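Local coordinates for protein aminotransferase, class III (Deinococcus radiodurans, PDB 3I4J) that probably catalyses pyridoxal-phosphate-dependent transfer of amino groups between substrates, at residues C[215-220]-C[226-231]; C[104-109]-C[193-198]; C[181-186]-C[222-227]. The protein carries 1 engineered substitution. All coordinates share one frame; numbering follows the deposited sequence.

Contact 1: residues C[215-220]-C[226-231]; sequences ERVRDI and IIFIAD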
ATOM      1  N   GLU C 215     -29.019   1.918  13.815  1.00 20.72           N
ATOM      2  CA  GLU C 215     -29.608   0.935  14.715  1.00 21.77           C
ATOM      3  C   GLU C 215     -30.527   0.064  13.857  1.00 21.67           C
ATOM      4  O   GLU C 215     -30.525  -1.166  13.972  1.00 19.91           O
ATOM      5  CB  GLU C 215     -30.422   1.618  15.823  1.00 21.05           C
ATOM      6  CG  GLU C 215     -29.585   2.375  16.855  1.00 21.97           C
ATOM      7  CD  GLU C 215     -29.268   3.808  16.460  1.00 22.96           C
ATOM      8  OE1 GLU C 215     -29.448   4.179  15.280  1.00 22.13           O
ATOM      9  OE2 GLU C 215     -28.824   4.569  17.339  1.00 23.97           O
ATOM     10  N   ARG C 216     -31.302   0.711  12.987  1.00 21.40           N
ATOM     11  CA  ARG C 216     -32.217  -0.000  12.100  1.00 21.27           C
ATOM     12  C   ARG C 216     -31.448  -0.784  11.036  1.00 20.20           C
ATOM     13  O   ARG C 216     -31.816  -1.911  10.709  1.00 20.33           O
ATOM     14  CB  ARG C 216     -33.204   0.981  11.450  1.00 21.01           C
ATOM     15  CG  ARG C 216     -34.210   0.338  10.479  1.00 23.37           C
ATOM     16  CD  ARG C 216     -35.011  -0.790  11.130  1.00 25.00           C
ATOM     17  NE  ARG C 216     -35.689  -0.344  12.342  1.00 28.30           N
ATOM     18  CZ  ARG C 216     -36.794   0.400  12.359  1.00 33.17           C
ATOM     19  NH1 ARG C 216     -37.368   0.781  11.223  1.00 32.02           N
ATOM     20  NH2 ARG C 216     -37.313   0.785  13.519  1.00 33.18           N
ATOM     21  N   VAL C 217     -30.377  -0.201  10.500  1.00 20.15           N
ATOM     22  CA  VAL C 217     -29.564  -0.904   9.507  1.00 19.59           C
ATOM     23  C   VAL C 217     -29.001  -2.196  10.114  1.00 18.00           C
ATOM     24  O   VAL C 217     -29.047  -3.255   9.492  1.00 19.21           O
ATOM     25  CB  VAL C 217     -28.376  -0.030   9.018  1.00 19.86           C
ATOM     26  CG1 VAL C 217     -27.363  -0.891   8.253  1.00 21.03           C
ATOM     27  CG2 VAL C 217     -28.889   1.080   8.117  1.00 20.59           C
ATOM     28  N   ARG C 218     -28.469  -2.098  11.329  1.00 19.26           N
ATOM     29  CA  ARG C 218     -27.903  -3.257  12.020  1.00 19.41           C
ATOM     30  C   ARG C 218     -28.944  -4.375  12.125  1.00 21.16           C
ATOM     31  O   ARG C 218     -28.659  -5.538  11.830  1.00 19.68           O
ATOM     32  CB  ARG C 218     -27.432  -2.850  13.420  1.00 20.15           C
ATOM     33  CG  ARG C 218     -26.979  -4.000  14.326  1.00 22.20           C
ATOM     34  CD  ARG C 218     -25.659  -4.611  13.877  1.00 23.08           C
ATOM     35  NE  ARG C 218     -25.823  -5.632  12.851  1.00 23.38           N
ATOM     36  CZ  ARG C 218     -24.813  -6.267  12.263  1.00 24.23           C
ATOM     37  NH1 ARG C 218     -23.561  -5.978  12.600  1.00 21.92           N
ATOM     38  NH2 ARG C 218     -25.050  -7.197  11.350  1.00 23.71           N
ATOM     39  N   ASP C 219     -30.150  -4.006  12.541  1.00 20.64           N
ATOM     40  CA  ASP C 219     -31.240  -4.964  12.693  1.00 21.36           C
ATOM     41  C   ASP C 219     -31.672  -5.571  11.365  1.00 21.17           C
ATOM     42  O   ASP C 219     -31.876  -6.779  11.267  1.00 20.20           O
ATOM     43  CB  ASP C 219     -32.436  -4.302  13.386  1.00 22.88           C
ATOM     44  CG  ASP C 219     -32.162  -3.979  14.843  1.00 22.49           C
ATOM     45  OD1 ASP C 219     -31.211  -4.552  15.417  1.00 24.08           O
ATOM     46  OD2 ASP C 219     -32.907  -3.160  15.425  1.00 24.76           O
ATOM     47  N   ILE C 220     -31.818  -4.741  10.337  1.00 20.05           N
ATOM     48  CA  ILE C 220     -32.205  -5.248   9.028  1.00 20.89           C
ATOM     49  C   ILE C 220     -31.153  -6.238   8.517  1.00 21.27           C
ATOM     50  O   ILE C 220     -31.489  -7.269   7.929  1.00 19.16           O
ATOM     51  CB  ILE C 220     -32.365  -4.089   8.007  1.00 21.62           C
ATOM     52  CG1 ILE C 220     -33.575  -3.237   8.383  1.00 25.41           C
ATOM     53  CG2 ILE C 220     -32.528  -4.639   6.597  1.00 21.87           C
ATOM     54  CD1 ILE C 220     -34.866  -3.999   8.364  1.00 30.35           C
ATOM     55  N   ILE C 226     -27.065 -10.758   6.270  1.00 21.17           N
ATOM     56  CA  ILE C 226     -25.969 -10.193   5.478  1.00 19.86           C
ATOM     57  C   ILE C 226     -24.911  -9.542   6.368  1.00 20.63           C
ATOM     58  O   ILE C 226     -25.186  -9.145   7.499  1.00 18.99           O
ATOM     59  CB  ILE C 226     -26.479  -9.154   4.441  1.00 19.80           C
ATOM     60  CG1 ILE C 226     -27.078  -7.933   5.150  1.00 19.39           C
ATOM     61  CG2 ILE C 226     -27.493  -9.825   3.509  1.00 20.17           C
ATOM     62  CD1 ILE C 226     -27.442  -6.780   4.215  1.00 21.56           C
ATOM     63  N   ILE C 227     -23.689  -9.453   5.851  1.00 19.29           N
ATOM     64  CA  ILE C 227     -22.578  -8.865   6.587  1.00 20.14           C
ATOM     65  C   ILE C 227     -22.635  -7.340   6.530  1.00 19.54           C
ATOM     66  O   ILE C 227     -22.726  -6.759   5.449  1.00 20.32           O
ATOM     67  CB  ILE C 227     -21.218  -9.331   5.994  1.00 19.70           C
ATOM     68  CG1 ILE C 227     -21.047 -10.843   6.189  1.00 20.63           C
ATOM     69  CG2 ILE C 227     -20.069  -8.575   6.648  1.00 19.19           C
ATOM     70  CD1 ILE C 227     -20.911 -11.267   7.635  1.00 23.10           C
ATOM     71  N   PHE C 228     -22.588  -6.700   7.693  1.00 18.90           N
ATOM     72  CA  PHE C 228     -22.612  -5.244   7.765  1.00 19.22           C
ATOM     73  C   PHE C 228     -21.163  -4.763   7.876  1.00 18.28           C
ATOM     74  O   PHE C 228     -20.457  -5.049   8.853  1.00 17.68           O
ATOM     75  CB  PHE C 228     -23.450  -4.799   8.973  1.00 17.68           C
ATOM     76  CG  PHE C 228     -23.484  -3.307   9.198  1.00 19.46           C
ATOM     77  CD1 PHE C 228     -23.252  -2.406   8.157  1.00 18.81           C
ATOM     78  CD2 PHE C 228     -23.801  -2.803  10.456  1.00 18.48           C
ATOM     79  CE1 PHE C 228     -23.336  -1.029   8.376  1.00 21.18           C
ATOM     80  CE2 PHE C 228     -23.888  -1.433  10.683  1.00 19.84           C
ATOM     81  CZ  PHE C 228     -23.656  -0.542   9.640  1.00 20.82           C
ATOM     82  N   ILE C 229     -20.710  -4.063   6.840  1.00 18.11           N
ATOM     83  CA  ILE C 229     -19.344  -3.553   6.804  1.00 16.77           C
ATOM     84  C   ILE C 229     -19.360  -2.047   7.013  1.00 15.79           C
ATOM     85  O   ILE C 229     -20.026  -1.330   6.277  1.00 15.75           O
ATOM     86  CB  ILE C 229     -18.672  -3.839   5.437  1.00 18.30           C
ATOM     87  CG1 ILE C 229     -18.710  -5.340   5.131  1.00 20.76           C
ATOM     88  CG2 ILE C 229     -17.228  -3.347   5.457  1.00 20.40           C
ATOM     89  CD1 ILE C 229     -18.288  -5.694   3.706  1.00 21.42           C
ATOM     90  N   ALA C 230     -18.640  -1.573   8.025  1.00 15.69           N
ATOM     91  CA  ALA C 230     -18.561  -0.145   8.286  1.00 16.36           C
ATOM     92  C   ALA C 230     -17.231   0.358   7.735  1.00 18.10           C
ATOM     93  O   ALA C 230     -16.164  -0.065   8.189  1.00 18.27           O
ATOM     94  CB  ALA C 230     -18.639   0.137   9.776  1.00 18.00           C
ATOM     95  N   ASP C 231     -17.305   1.241   6.744  1.00 17.44           N
ATOM     96  CA  ASP C 231     -16.107   1.813   6.142  1.00 18.26           C
ATOM     97  C   ASP C 231     -15.734   3.024   6.984  1.00 17.18           C
ATOM     98  O   ASP C 231     -16.295   4.114   6.816  1.00 18.42           O
ATOM     99  CB  ASP C 231     -16.383   2.236   4.694  1.00 19.71           C
ATOM    100  CG  ASP C 231     -15.157   2.829   4.016  1.00 22.17           C
ATOM    101  OD1 ASP C 231     -14.191   3.163   4.724  1.00 23.20           O
ATOM    102  OD2 ASP C 231     -15.166   2.978   2.778  1.00 23.56           O
TER
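F228 is the centre of this contact: V217 comes over one face of its ring and R218 to its edge. Followed outward from the strand, its CB comes first, lying 3.4 Å above the plane of the R218 guanidinium, offset toward the rim. Here F228 CB is 3.7 Å from R218 NH2. Next along the side chain, F228 CD2 lies 3.8 Å from R218 NH1, which stands in the plane of the ring at its edge; ring and guanidinium planes are 83° apart, so the arginine does not stack on the ring. At the far end, F228 CE1 and CZ meet V217 CG1, 4.1 Å from the ring centroid and close to the ring normal, a CH-pi contact. V217 holds CG1 anti to its backbone N (chi1 166°), which aims this branch at the ring. The long, bent arginine chain carries its charge past the ring, where NH2 forms salt bridges with D255 and D222 and NH1 a hydrogen bond to T253 O. Cut back to alanine, R218 would probably leave D255 without its cationic mate and F228 CB without the guanidinium beside it. The apolar valine and phenylalanine suit the buried seam where helix 213-224 packs on strand 227-231, within the beta-alpha-beta unit that begins with strand 191-196.

Contact 2: residues C[104-109]-C[193-198]; sequences SAVKLA and AFMAEP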
ATOM      1  N   SER C 104     -10.225  -6.260   1.017  1.00 18.55           N
ATOM      2  CA  SER C 104     -10.123  -7.422   1.898  1.00 18.84           C
ATOM      3  C   SER C 104     -11.486  -7.666   2.532  1.00 18.74           C
ATOM      4  O   SER C 104     -11.929  -8.804   2.642  1.00 18.82           O
ATOM      5  CB  SER C 104      -9.091  -7.197   3.010  1.00 19.21           C
ATOM      6  OG  SER C 104      -7.765  -7.146   2.498  1.00 20.41           O
ATOM      7  N   ALA C 105     -12.144  -6.581   2.933  1.00 18.13           N
ATOM      8  CA  ALA C 105     -13.458  -6.664   3.573  1.00 18.71           C
ATOM      9  C   ALA C 105     -14.499  -7.298   2.653  1.00 18.99           C
ATOM     10  O   ALA C 105     -15.304  -8.128   3.084  1.00 19.73           O
ATOM     11  CB  ALA C 105     -13.913  -5.277   4.002  1.00 18.76           C
ATOM     12  N   VAL C 106     -14.485  -6.892   1.390  1.00 18.70           N
ATOM     13  CA  VAL C 106     -15.412  -7.422   0.399  1.00 20.21           C
ATOM     14  C   VAL C 106     -15.131  -8.901   0.157  1.00 19.42           C
ATOM     15  O   VAL C 106     -16.048  -9.723   0.112  1.00 19.39           O
ATOM     16  CB  VAL C 106     -15.278  -6.642  -0.934  1.00 18.74           C
ATOM     17  CG1 VAL C 106     -16.067  -7.325  -2.031  1.00 20.03           C
ATOM     18  CG2 VAL C 106     -15.773  -5.216  -0.741  1.00 20.69           C
ATOM     19  N   LYS C 107     -13.855  -9.239   0.008  1.00 20.41           N
ATOM     20  CA  LYS C 107     -13.450 -10.618  -0.230  1.00 19.84           C
ATOM     21  C   LYS C 107     -13.930 -11.496   0.929  1.00 20.02           C
ATOM     22  O   LYS C 107     -14.482 -12.580   0.713  1.00 19.28           O
ATOM     23  CB  LYS C 107     -11.922 -10.688  -0.359  1.00 22.05           C
ATOM     24  CG  LYS C 107     -11.371 -12.006  -0.898  1.00 25.24           C
ATOM     25  CD  LYS C 107     -11.358 -13.103   0.153  1.00 30.96           C
ATOM     26  CE  LYS C 107     -10.714 -14.374  -0.385  1.00 33.14           C
ATOM     27  NZ  LYS C 107      -9.286 -14.161  -0.753  1.00 38.33           N
ATOM     28  N   LEU C 108     -13.727 -11.004   2.149  1.00 19.64           N
ATOM     29  CA  LEU C 108     -14.122 -11.715   3.364  1.00 21.29           C
ATOM     30  C   LEU C 108     -15.636 -11.935   3.445  1.00 20.30           C
ATOM     31  O   LEU C 108     -16.092 -13.016   3.817  1.00 19.22           O
ATOM     32  CB  LEU C 108     -13.648 -10.940   4.595  1.00 22.43           C
ATOM     33  CG  LEU C 108     -13.968 -11.534   5.969  1.00 23.77           C
ATOM     34  CD1 LEU C 108     -13.420 -12.953   6.070  1.00 22.75           C
ATOM     35  CD2 LEU C 108     -13.359 -10.644   7.049  1.00 26.96           C
ATOM     36  N   ALA C 109     -16.409 -10.906   3.111  1.00 20.36           N
ATOM     37  CA  ALA C 109     -17.864 -11.015   3.147  1.00 20.30           C
ATOM     38  C   ALA C 109     -18.317 -12.108   2.189  1.00 21.60           C
ATOM     39  O   ALA C 109     -19.185 -12.914   2.521  1.00 22.10           O
ATOM     40  CB  ALA C 109     -18.506  -9.686   2.773  1.00 20.35           C
ATOM     41  N   ALA C 193     -23.496  -8.591   1.495  1.00 20.16           N
ATOM     42  CA  ALA C 193     -23.224  -7.555   2.484  1.00 18.47           C
ATOM     43  C   ALA C 193     -23.766  -6.183   2.136  1.00 16.63           C
ATOM     44  O   ALA C 193     -24.285  -5.953   1.044  1.00 18.40           O
ATOM     45  CB  ALA C 193     -21.701  -7.449   2.700  1.00 20.70           C
ATOM     46  N   PHE C 194     -23.642  -5.285   3.106  1.00 18.27           N
ATOM     47  CA  PHE C 194     -24.015  -3.886   2.960  1.00 17.28           C
ATOM     48  C   PHE C 194     -22.835  -3.137   3.545  1.00 19.47           C
ATOM     49  O   PHE C 194     -22.471  -3.352   4.708  1.00 19.20           O
ATOM     50  CB  PHE C 194     -25.273  -3.525   3.755  1.00 17.93           C
ATOM     51  CG  PHE C 194     -25.510  -2.038   3.856  1.00 19.49           C
ATOM     52  CD1 PHE C 194     -25.663  -1.263   2.707  1.00 21.28           C
ATOM     53  CD2 PHE C 194     -25.537  -1.406   5.096  1.00 20.36           C
ATOM     54  CE1 PHE C 194     -25.837   0.123   2.791  1.00 20.14           C
ATOM     55  CE2 PHE C 194     -25.712  -0.023   5.188  1.00 20.78           C
ATOM     56  CZ  PHE C 194     -25.861   0.741   4.033  1.00 22.35           C
ATOM     57  N   MET C 195     -22.225  -2.274   2.738  1.00 17.68           N
ATOM     58  CA  MET C 195     -21.081  -1.498   3.187  1.00 18.29           C
ATOM     59  C   MET C 195     -21.394  -0.007   3.097  1.00 17.89           C
ATOM     60  O   MET C 195     -21.947   0.463   2.100  1.00 19.32           O
ATOM     61  CB  MET C 195     -19.840  -1.834   2.332  1.00 18.23           C
ATOM     62  CG  MET C 195     -18.558  -1.105   2.759  1.00 19.95           C
ATOM     63  SD  MET C 195     -17.040  -1.724   1.929  1.00 17.59           S
ATOM     64  CE  MET C 195     -17.419  -1.393   0.232  1.00 23.36           C
ATOM     65  N   ALA C 196     -21.046   0.732   4.146  1.00 18.23           N
ATOM     66  CA  ALA C 196     -21.282   2.170   4.169  1.00 18.34           C
ATOM     67  C   ALA C 196     -20.340   2.911   5.107  1.00 19.23           C
ATOM     68  O   ALA C 196     -19.841   2.345   6.081  1.00 17.60           O
ATOM     69  CB  ALA C 196     -22.731   2.458   4.577  1.00 20.33           C
ATOM     70  N   GLU C 197     -20.088   4.182   4.792  1.00 19.89           N
ATOM     71  CA  GLU C 197     -19.268   5.040   5.644  1.00 21.06           C
ATOM     72  C   GLU C 197     -20.301   5.566   6.637  1.00 18.72           C
ATOM     73  O   GLU C 197     -21.315   6.119   6.222  1.00 18.15           O
ATOM     74  CB  GLU C 197     -18.732   6.248   4.875  1.00 24.28           C
ATOM     75  CG  GLU C 197     -17.804   5.964   3.713  1.00 28.73           C
ATOM     76  CD  GLU C 197     -17.512   7.226   2.915  1.00 31.02           C
ATOM     77  OE1 GLU C 197     -18.351   7.613   2.072  1.00 34.86           O
ATOM     78  OE2 GLU C 197     -16.455   7.839   3.147  1.00 34.19           O
ATOM     79  N   PRO C 198     -20.065   5.413   7.948  1.00 18.85           N
ATOM     80  CA  PRO C 198     -21.060   5.921   8.901  1.00 19.43           C
ATOM     81  C   PRO C 198     -21.345   7.403   8.636  1.00 20.89           C
ATOM     82  O   PRO C 198     -22.498   7.844   8.618  1.00 20.02           O
ATOM     83  CB  PRO C 198     -20.395   5.679  10.254  1.00 20.62           C
ATOM     84  CG  PRO C 198     -19.602   4.421  10.007  1.00 19.33           C
ATOM     85  CD  PRO C 198     -18.976   4.706   8.642  1.00 20.04           C
TER
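S104 OG is gripped twice: it donates to E100 O within helix 98-115 and accepts from W93 NE1, the bond that links the helix to strand 91-95; V106 and A109, farther along, meet M195 and A193. The two alanines touch methyl to methyl, A109 CB lying 3.9 Å from A193 CB; with nothing longer than a methyl on either side, the backbones come to 6.4 Å between the CA atoms of A109 and A193. Farther along the strand the wider separation is spanned by a longer side chain. M195 runs outstretched from CB to SD (chi1 -178°, chi2 170°) and turns at the thioether (chi3 61°), bringing its CE methyl to 4.3 Å from V106 CG2, a looser touch. A193 and M195, two apart on strand 191-196, present the same face of the sheet to helix 98-115, while F194 between them packs on F228 from the other face. On the helix, L108 packs on F5 of the second subunit. Across the contact itself only aliphatic carbons meet, so shape and exclusion of water, not directional bonds, join the two segments.

Contact 3: residues C[181-186]-C[222-227]; sequences ALLERE and DEAGII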
ATOM      1  N   ALA C 181     -36.291  -2.389   1.681  1.00 22.44           N
ATOM      2  CA  ALA C 181     -36.924  -2.283   0.369  1.00 23.61           C
ATOM      3  C   ALA C 181     -35.990  -2.761  -0.743  1.00 23.45           C
ATOM      4  O   ALA C 181     -36.413  -3.471  -1.657  1.00 23.91           O
ATOM      5  CB  ALA C 181     -37.354  -0.834   0.109  1.00 23.74           C
ATOM      6  N   LEU C 182     -34.725  -2.364  -0.666  1.00 23.08           N
ATOM      7  CA  LEU C 182     -33.749  -2.772  -1.676  1.00 22.20           C
ATOM      8  C   LEU C 182     -33.508  -4.276  -1.597  1.00 21.18           C
ATOM      9  O   LEU C 182     -33.425  -4.964  -2.615  1.00 23.50           O
ATOM     10  CB  LEU C 182     -32.426  -2.022  -1.473  1.00 21.31           C
ATOM     11  CG  LEU C 182     -31.294  -2.425  -2.427  1.00 20.79           C
ATOM     12  CD1 LEU C 182     -31.773  -2.311  -3.861  1.00 22.17           C
ATOM     13  CD2 LEU C 182     -30.076  -1.531  -2.198  1.00 23.63           C
ATOM     14  N   LEU C 183     -33.396  -4.788  -0.380  1.00 20.44           N
ATOM     15  CA  LEU C 183     -33.170  -6.210  -0.183  1.00 21.99           C
ATOM     16  C   LEU C 183     -34.317  -7.014  -0.781  1.00 23.75           C
ATOM     17  O   LEU C 183     -34.098  -8.037  -1.430  1.00 24.53           O
ATOM     18  CB  LEU C 183     -33.025  -6.519   1.307  1.00 21.51           C
ATOM     19  CG  LEU C 183     -31.643  -6.214   1.894  1.00 20.44           C
ATOM     20  CD1 LEU C 183     -31.700  -6.245   3.412  1.00 22.63           C
ATOM     21  CD2 LEU C 183     -30.639  -7.237   1.372  1.00 22.40           C
ATOM     22  N   GLU C 184     -35.539  -6.531  -0.580  1.00 25.47           N
ATOM     23  CA  GLU C 184     -36.717  -7.217  -1.096  1.00 28.49           C
ATOM     24  C   GLU C 184     -36.713  -7.319  -2.614  1.00 28.63           C
ATOM     25  O   GLU C 184     -37.064  -8.360  -3.167  1.00 28.51           O
ATOM     26  CB  GLU C 184     -37.990  -6.507  -0.629  1.00 30.48           C
ATOM     27  CG  GLU C 184     -38.114  -6.411   0.882  1.00 34.18           C
ATOM     28  CD  GLU C 184     -39.329  -5.620   1.329  1.00 39.06           C
ATOM     29  OE1 GLU C 184     -39.575  -4.530   0.765  1.00 39.98           O
ATOM     30  OE2 GLU C 184     -40.030  -6.084   2.256  1.00 39.61           O
ATOM     31  N   ARG C 185     -36.307  -6.249  -3.292  1.00 28.43           N
ATOM     32  CA  ARG C 185     -36.294  -6.278  -4.748  1.00 30.41           C
ATOM     33  C   ARG C 185     -35.075  -7.000  -5.321  1.00 29.82           C
ATOM     34  O   ARG C 185     -35.127  -7.515  -6.438  1.00 28.35           O
ATOM     35  CB  ARG C 185     -36.393  -4.858  -5.317  1.00 34.67           C
ATOM     36  CG  ARG C 185     -35.114  -4.053  -5.301  1.00 39.04           C
ATOM     37  CD  ARG C 185     -35.403  -2.612  -5.704  1.00 43.10           C
ATOM     38  NE  ARG C 185     -36.271  -2.531  -6.877  1.00 45.17           N
ATOM     39  CZ  ARG C 185     -35.928  -2.928  -8.099  1.00 46.85           C
ATOM     40  NH1 ARG C 185     -34.724  -3.439  -8.324  1.00 48.78           N
ATOM     41  NH2 ARG C 185     -36.793  -2.817  -9.097  1.00 46.77           N
ATOM     42  N   GLU C 186     -33.986  -7.043  -4.559  1.00 27.92           N
ATOM     43  CA  GLU C 186     -32.776  -7.725  -5.016  1.00 27.77           C
ATOM     44  C   GLU C 186     -32.869  -9.218  -4.723  1.00 29.20           C
ATOM     45  O   GLU C 186     -32.334 -10.048  -5.460  1.00 28.05           O
ATOM     46  CB  GLU C 186     -31.538  -7.167  -4.300  1.00 27.78           C
ATOM     47  CG  GLU C 186     -31.107  -5.777  -4.743  1.00 27.38           C
ATOM     48  CD  GLU C 186     -30.719  -5.742  -6.203  1.00 27.42           C
ATOM     49  OE1 GLU C 186     -30.068  -6.703  -6.661  1.00 26.59           O
ATOM     50  OE2 GLU C 186     -31.055  -4.754  -6.891  1.00 29.43           O
ATOM     51  N   ASP C 222     -29.151  -8.090  10.346  1.00 21.30           N
ATOM     52  CA  ASP C 222     -29.251  -9.319  11.125  1.00 23.47           C
ATOM     53  C   ASP C 222     -30.402 -10.196  10.627  1.00 22.63           C
ATOM     54  O   ASP C 222     -30.261 -11.415  10.513  1.00 22.08           O
ATOM     55  CB  ASP C 222     -29.447  -9.004  12.612  1.00 23.86           C
ATOM     56  CG  ASP C 222     -28.188  -8.454  13.266  1.00 26.60           C
ATOM     57  OD1 ASP C 222     -27.089  -8.660  12.711  1.00 27.91           O
ATOM     58  OD2 ASP C 222     -28.300  -7.832  14.344  1.00 28.36           O
ATOM     59  N   GLU C 223     -31.540  -9.576  10.333  1.00 23.68           N
ATOM     60  CA  GLU C 223     -32.698 -10.319   9.846  1.00 23.09           C
ATOM     61  C   GLU C 223     -32.420 -10.963   8.501  1.00 24.35           C
ATOM     62  O   GLU C 223     -32.796 -12.111   8.269  1.00 24.52           O
ATOM     63  CB  GLU C 223     -33.918  -9.401   9.707  1.00 25.27           C
ATOM     64  CG  GLU C 223     -34.498  -8.936  11.023  1.00 25.35           C
ATOM     65  CD  GLU C 223     -35.766  -8.117  10.855  1.00 24.00           C
ATOM     66  OE1 GLU C 223     -36.265  -7.598  11.869  1.00 23.43           O
ATOM     67  OE2 GLU C 223     -36.265  -7.993   9.716  1.00 22.67           O
ATOM     68  N   ALA C 224     -31.753 -10.221   7.617  1.00 21.99           N
ATOM     69  CA  ALA C 224     -31.443 -10.711   6.279  1.00 22.27           C
ATOM     70  C   ALA C 224     -30.254 -11.671   6.242  1.00 21.40           C
ATOM     71  O   ALA C 224     -30.069 -12.388   5.263  1.00 22.85           O
ATOM     72  CB  ALA C 224     -31.188  -9.524   5.336  1.00 21.37           C
ATOM     73  N   GLY C 225     -29.453 -11.677   7.302  1.00 21.54           N
ATOM     74  CA  GLY C 225     -28.300 -12.558   7.349  1.00 21.69           C
ATOM     75  C   GLY C 225     -27.135 -12.066   6.503  1.00 22.32           C
ATOM     76  O   GLY C 225     -26.313 -12.869   6.064  1.00 22.58           O
ATOM     77  N   ILE C 226     -27.065 -10.758   6.270  1.00 21.17           N
ATOM     78  CA  ILE C 226     -25.969 -10.193   5.478  1.00 19.86           C
ATOM     79  C   ILE C 226     -24.911  -9.542   6.368  1.00 20.63           C
ATOM     80  O   ILE C 226     -25.186  -9.145   7.499  1.00 18.99           O
ATOM     81  CB  ILE C 226     -26.479  -9.154   4.441  1.00 19.80           C
ATOM     82  CG1 ILE C 226     -27.078  -7.933   5.150  1.00 19.39           C
ATOM     83  CG2 ILE C 226     -27.493  -9.825   3.509  1.00 20.17           C
ATOM     84  CD1 ILE C 226     -27.442  -6.780   4.215  1.00 21.56           C
ATOM     85  N   ILE C 227     -23.689  -9.453   5.851  1.00 19.29           N
ATOM     86  CA  ILE C 227     -22.578  -8.865   6.587  1.00 20.14           C
ATOM     87  C   ILE C 227     -22.635  -7.340   6.530  1.00 19.54           C
ATOM     88  O   ILE C 227     -22.726  -6.759   5.449  1.00 20.32           O
ATOM     89  CB  ILE C 227     -21.218  -9.331   5.994  1.00 19.70           C
ATOM     90  CG1 ILE C 227     -21.047 -10.843   6.189  1.00 20.63           C
ATOM     91  CG2 ILE C 227     -20.069  -8.575   6.648  1.00 19.19           C
ATOM     92  CD1 ILE C 227     -20.911 -11.267   7.635  1.00 23.10           C
TER
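A Schellman motif closes helix 213-224, and the hydrophobic residues on either side of its glycine, A224 and I226, are the ones that receive L183 from helix 178-186. In the motif I226 N reaches back to C221 O, while G225 N makes a weak bond, 3.3 Å long, to D222 O. G225 takes positive phi, a conformation that favours glycine, and the chain thereby reverses out of the helix so that A224 and I226 both point toward the neighbouring helix. L183 divides its two methyls between them. Its CG lies anti to the carbonyl carbon (chi1 -80°), and from this fork CD1 comes to 3.8 Å from A224 CB, while CD2 approaches I226 CD1 at 4.3 Å. The alanine offers just one methyl and lets the leucine come close; the isoleucine has to reach farther. I226 CG1 sits between the backbone N and the carbonyl carbon (chi1 65°), and the chain is extended beyond it, which sends CD1 out to the leucine. The same leucine also packs on V191 and I125 of the sheet beneath and on I220 one turn earlier in helix 213-224, so it fills the corner between two helices and the strands they cover. Polar groups gather at the margin. R121 NH2 binds A224 O, where its positive charge would probably also favour the carbonyl end of the helix, and E223 forms a salt bridge with R180, joining the two helices beside the apolar patch. Between L183 and its two partners the chemistry is purely aliphatic, so fit of the methyls, not directional bonding, probably sets how the helices sit, and the glycine turn lets the chain leave helix 213-224 in this direction.

All three contacts are buried and belong to the layered region around the mixed sheet. Contacts 1 and 2 work on opposite faces of neighbouring parallel strands, 227-231 and 191-196, themselves joined by backbone bonds such as I229 N to F194 O at 2.9 Å. Contact 2 lies deepest, its centre about 13 Å from the centre of the chain, and contact 3 farthest out, about 25 Å, near exposed, charged residues of the helix ends. Contacts 1 and 3 share I226 and helix 213-224, one using its flank and the other its end. Chemistry follows place: alanine methyls and a methionine end meet in contact 2, an aromatic ring and an arginine in contact 1, and a leucine fork in contact 3.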